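Local atomic coordinates of putative methylase (Clostridium difficile, PDB entry 3LDU), a protein that probably transfers methyl groups to guanine bases of ribosomal RNA and binds GTP in its methyltransferase domain. Residues A[20-30]-A[48-59]. Sequence-based numbering, arbitrary orientation.
Sequences MLAREITNLGY and GIAKSNMWLRCA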
loop_
_atom_site.group_PDB
_atom_site.type_symbol
_atom_site.label_atom_id
_atom_site.label_comp_id
_atom_site.label_asym_id
_atom_site.label_seq_id
_atom_site.Cartn_x
_atom_site.Cartn_y
_atom_site.Cartn_z
HETATM N N MSE A 20 -7.320 6.656 4.218
HETATM C CA MSE A 20 -5.935 7.107 4.179
HETATM C C MSE A 20 -5.488 7.311 2.746
HETATM O O MSE A 20 -4.838 8.301 2.442
HETATM C CB MSE A 20 -4.993 6.112 4.846
HETATM C CG MSE A 20 -5.126 6.067 6.347
HETATM SE SE MSE A 20 -6.630 5.005 6.925
HETATM C CE MSE A 20 -7.593 4.496 5.351
ATOM N N LEU A 21 -5.829 6.366 1.878
ATOM C CA LEU A 21 -5.458 6.483 0.451
ATOM C C LEU A 21 -6.128 7.698 -0.196
ATOM O O LEU A 21 -5.510 8.433 -0.961
ATOM C CB LEU A 21 -5.834 5.215 -0.310
ATOM C CG LEU A 21 -5.527 5.181 -1.821
ATOM C CD1 LEU A 21 -4.090 5.640 -2.129
ATOM C CD2 LEU A 21 -5.754 3.786 -2.337
ATOM N N ALA A 22 -7.398 7.918 0.116
ATOM C CA ALA A 22 -8.110 9.058 -0.443
ATOM C C ALA A 22 -7.454 10.366 -0.015
ATOM O O ALA A 22 -7.341 11.311 -0.807
ATOM C CB ALA A 22 -9.575 9.029 -0.029
ATOM N N ARG A 23 -7.002 10.409 1.233
ATOM C CA ARG A 23 -6.352 11.588 1.768
ATOM C C ARG A 23 -5.042 11.852 1.011
ATOM O O ARG A 23 -4.729 12.996 0.678
ATOM C CB ARG A 23 -6.094 11.368 3.260
ATOM C CG ARG A 23 -5.449 12.496 3.997
ATOM C CD ARG A 23 -5.276 12.070 5.453
ATOM N NE ARG A 23 -6.556 11.739 6.084
ATOM C CZ ARG A 23 -6.674 11.096 7.249
ATOM N NH1 ARG A 23 -5.593 10.685 7.899
ATOM N NH2 ARG A 23 -7.877 10.845 7.754
ATOM N N GLU A 24 -4.287 10.789 0.735
ATOM C CA GLU A 24 -3.024 10.916 -0.005
ATOM C C GLU A 24 -3.271 11.463 -1.414
ATOM O O GLU A 24 -2.535 12.320 -1.905
ATOM C CB GLU A 24 -2.360 9.550 -0.177
ATOM C CG GLU A 24 -1.766 8.922 1.072
ATOM C CD GLU A 24 -0.854 7.761 0.694
ATOM O OE1 GLU A 24 0.376 7.957 0.699
ATOM O OE2 GLU A 24 -1.365 6.679 0.334
ATOM N N ILE A 25 -4.287 10.921 -2.067
ATOM C CA ILE A 25 -4.642 11.332 -3.422
ATOM C C ILE A 25 -5.065 12.794 -3.431
ATOM O O ILE A 25 -4.665 13.566 -4.302
ATOM C CB ILE A 25 -5.771 10.454 -3.976
ATOM C CG1 ILE A 25 -5.245 9.033 -4.214
ATOM C CG2 ILE A 25 -6.347 11.049 -5.288
ATOM C CD1 ILE A 25 -6.356 7.995 -4.443
ATOM N N THR A 26 -5.828 13.180 -2.413
ATOM C CA THR A 26 -6.276 14.561 -2.297
ATOM C C THR A 26 -5.062 15.475 -2.116
ATOM O O THR A 26 -4.997 16.554 -2.703
ATOM C CB THR A 26 -7.289 14.713 -1.135
ATOM O OG1 THR A 26 -8.432 13.893 -1.408
ATOM C CG2 THR A 26 -7.742 16.158 -0.994
ATOM N N ASN A 27 -4.095 15.026 -1.318
ATOM C CA ASN A 27 -2.890 15.823 -1.061
ATOM C C ASN A 27 -2.014 15.984 -2.313
ATOM O O ASN A 27 -1.220 16.914 -2.392
ATOM C CB ASN A 27 -2.075 15.243 0.113
ATOM C CG ASN A 27 -2.529 15.776 1.472
ATOM O OD1 ASN A 27 -2.599 15.027 2.458
ATOM N ND2 ASN A 27 -2.833 17.068 1.535
ATOM N N LEU A 28 -2.159 15.083 -3.277
ATOM C CA LEU A 28 -1.469 15.223 -4.570
ATOM C C LEU A 28 -2.192 16.222 -5.463
ATOM O O LEU A 28 -1.692 16.587 -6.530
ATOM C CB LEU A 28 -1.359 13.879 -5.297
ATOM C CG LEU A 28 -0.467 12.809 -4.672
ATOM C CD1 LEU A 28 -0.429 11.573 -5.570
ATOM C CD2 LEU A 28 0.922 13.367 -4.481
ATOM N N GLY A 29 -3.374 16.653 -5.032
ATOM C CA GLY A 29 -4.140 17.638 -5.775
ATOM C C GLY A 29 -5.174 17.046 -6.704
ATOM O O GLY A 29 -5.750 17.756 -7.529
ATOM N N TYR A 30 -5.440 15.751 -6.571
ATOM C CA TYR A 30 -6.338 15.084 -7.525
ATOM C C TYR A 30 -7.762 14.901 -7.029
ATOM O O TYR A 30 -8.013 14.770 -5.827
ATOM C CB TYR A 30 -5.771 13.738 -7.974
ATOM C CG TYR A 30 -4.430 13.858 -8.657
ATOM C CD1 TYR A 30 -4.209 14.850 -9.603
ATOM C CD2 TYR A 30 -3.387 12.978 -8.364
ATOM C CE1 TYR A 30 -2.996 14.975 -10.237
ATOM C CE2 TYR A 30 -2.164 13.095 -9.000
ATOM C CZ TYR A 30 -1.978 14.098 -9.935
ATOM O OH TYR A 30 -0.778 14.241 -10.590
ATOM N N GLY A 48 -0.197 12.401 -13.574
ATOM C CA GLY A 48 -0.871 11.547 -12.607
ATOM C C GLY A 48 -0.287 10.158 -12.444
ATOM O O GLY A 48 -0.215 9.626 -11.330
ATOM N N ILE A 49 0.131 9.551 -13.544
ATOM C CA ILE A 49 0.641 8.186 -13.468
ATOM C C ILE A 49 1.974 8.173 -12.722
ATOM O O ILE A 49 2.184 7.373 -11.791
ATOM C CB ILE A 49 0.779 7.542 -14.864
ATOM C CG1 ILE A 49 -0.606 7.280 -15.462
ATOM C CG2 ILE A 49 1.536 6.214 -14.757
ATOM C CD1 ILE A 49 -0.562 6.752 -16.921
ATOM N N ALA A 50 2.867 9.080 -13.115
ATOM C CA ALA A 50 4.175 9.211 -12.479
ATOM C C ALA A 50 4.054 9.586 -10.996
ATOM O O ALA A 50 4.662 8.958 -10.117
ATOM C CB ALA A 50 5.030 10.245 -13.228
ATOM N N LYS A 51 3.269 10.621 -10.717
ATOM C CA LYS A 51 3.129 11.105 -9.339
ATOM C C LYS A 51 2.467 10.093 -8.424
ATOM O O LYS A 51 2.846 9.980 -7.266
ATOM C CB LYS A 51 2.343 12.419 -9.286
ATOM C CG LYS A 51 3.209 13.658 -9.509
ATOM C CD LYS A 51 2.363 14.923 -9.600
ATOM C CE LYS A 51 1.463 15.094 -8.383
ATOM N NZ LYS A 51 0.675 16.362 -8.465
ATOM N N SER A 52 1.470 9.373 -8.934
ATOM C CA SER A 52 0.745 8.396 -8.107
ATOM C C SER A 52 1.632 7.224 -7.712
ATOM O O SER A 52 1.686 6.840 -6.541
ATOM C CB SER A 52 -0.509 7.908 -8.836
ATOM O OG SER A 52 -1.405 8.989 -9.016
ATOM N N ASN A 53 2.345 6.661 -8.678
ATOM C CA ASN A 53 3.317 5.614 -8.386
ATOM C C ASN A 53 4.437 6.108 -7.474
ATOM O O ASN A 53 4.896 5.385 -6.588
ATOM C CB ASN A 53 3.922 5.075 -9.694
ATOM C CG ASN A 53 3.006 4.100 -10.377
ATOM O OD1 ASN A 53 2.767 3.008 -9.866
ATOM N ND2 ASN A 53 2.472 4.486 -11.535
HETATM N N MSE A 54 4.859 7.352 -7.674
HETATM C CA MSE A 54 5.988 7.890 -6.914
HETATM C C MSE A 54 5.642 8.111 -5.446
HETATM O O MSE A 54 6.463 7.848 -4.549
HETATM C CB MSE A 54 6.443 9.217 -7.516
HETATM C CG MSE A 54 7.612 9.879 -6.797
HETATM SE SE MSE A 54 9.242 8.786 -6.772
HETATM C CE MSE A 54 9.191 8.075 -8.523
ATOM N N TRP A 55 4.430 8.611 -5.212
ATOM C CA TRP A 55 4.088 9.211 -3.926
ATOM C C TRP A 55 3.097 8.432 -3.060
ATOM O O TRP A 55 3.110 8.579 -1.837
ATOM C CB TRP A 55 3.572 10.647 -4.134
ATOM C CG TRP A 55 4.683 11.626 -4.406
ATOM C CD1 TRP A 55 5.044 12.159 -5.621
ATOM C CD2 TRP A 55 5.610 12.136 -3.449
ATOM N NE1 TRP A 55 6.130 12.992 -5.458
ATOM C CE2 TRP A 55 6.499 12.993 -4.137
ATOM C CE3 TRP A 55 5.778 11.964 -2.068
ATOM C CZ2 TRP A 55 7.528 13.676 -3.491
ATOM C CZ3 TRP A 55 6.800 12.633 -1.432
ATOM C CH2 TRP A 55 7.663 13.479 -2.139
ATOM N N LEU A 56 2.230 7.622 -3.665
ATOM C CA LEU A 56 1.207 6.958 -2.851
ATOM C C LEU A 56 1.789 5.821 -1.997
ATOM O O LEU A 56 2.381 4.873 -2.531
ATOM C CB LEU A 56 0.069 6.443 -3.749
ATOM C CG LEU A 56 -0.690 7.534 -4.495
ATOM C CD1 LEU A 56 -1.748 6.884 -5.404
ATOM C CD2 LEU A 56 -1.340 8.521 -3.524
ATOM N N ARG A 57 1.611 5.917 -0.674
ATOM C CA ARG A 57 2.135 4.922 0.267
ATOM C C ARG A 57 1.126 3.845 0.626
ATOM O O ARG A 57 1.511 2.782 1.103
ATOM C CB ARG A 57 2.599 5.602 1.558
ATOM C CG ARG A 57 3.531 6.766 1.329
ATOM C CD ARG A 57 4.037 7.359 2.627
ATOM N NE ARG A 57 4.678 8.655 2.404
ATOM C CZ ARG A 57 5.979 8.816 2.214
ATOM N NH1 ARG A 57 6.793 7.756 2.219
ATOM N NH2 ARG A 57 6.465 10.030 2.006
ATOM N N CYS A 58 -0.158 4.112 0.389
ATOM C CA CYS A 58 -1.213 3.165 0.771
ATOM C C CYS A 58 -1.890 2.453 -0.402
ATOM O O CYS A 58 -2.785 1.638 -0.214
ATOM C CB CYS A 58 -2.249 3.871 1.642
ATOM S SG CYS A 58 -1.537 4.419 3.230
ATOM N N ALA A 59 -1.456 2.775 -1.619
ATOM C CA ALA A 59 -1.980 2.119 -2.813
ATOM C C ALA A 59 -1.228 0.827 -3.068
ATOM O O ALA A 59 -0.010 0.788 -2.936
ATOM C CB ALA A 59 -1.826 3.048 -4.030
HETATM O O HOH W 1 1.641 10.382 -0.342
#
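Leu28 lays its two methyls over the end of helix 48-55, CD1 against Leu56 CD2 (3.8 Å) and CD2 against Trp55 CB, in the ferredoxin-like domain where the two helices pack on the same sheet. Glu24 CB and Ile25 CG1 also meet Leu56 CD2, so the CD2 methyl of Leu56 is met by Glu24, Ile25 and Leu28, while Leu21 CD1 reaches Ala59 CB.

The polar part illustrates how one carboxylate can hold a chain leaving a helix. With CG anti to its carbonyl carbon (chi1 -71°) and the chain extended beyond, Glu24 spans two successive amides. OE1 takes Arg57 N at 2.8 Å on its syn lone pair, nearly straight at 166°. Cys58 N meets OE2 at 2.8 Å, also on the syn side but 20° out of the carboxylate plane, in a more bent bond. A water ties OE1 to Trp55 O, and Tyr189 OH is hydrogen-bonded to OE1, linking this corner to helix 181-189. The Arg57 guanidinium instead turns to Met220 O.

Beyond the Schellman turn at Gly29, Tyr30 OH lies 3.3 Å from Lys51 CE and is hydrogen-bonded to Asp45 OD1. Lys51, bent at chi3, brings NZ to Leu28 O at 3.1 Å, in the carbonyl plane.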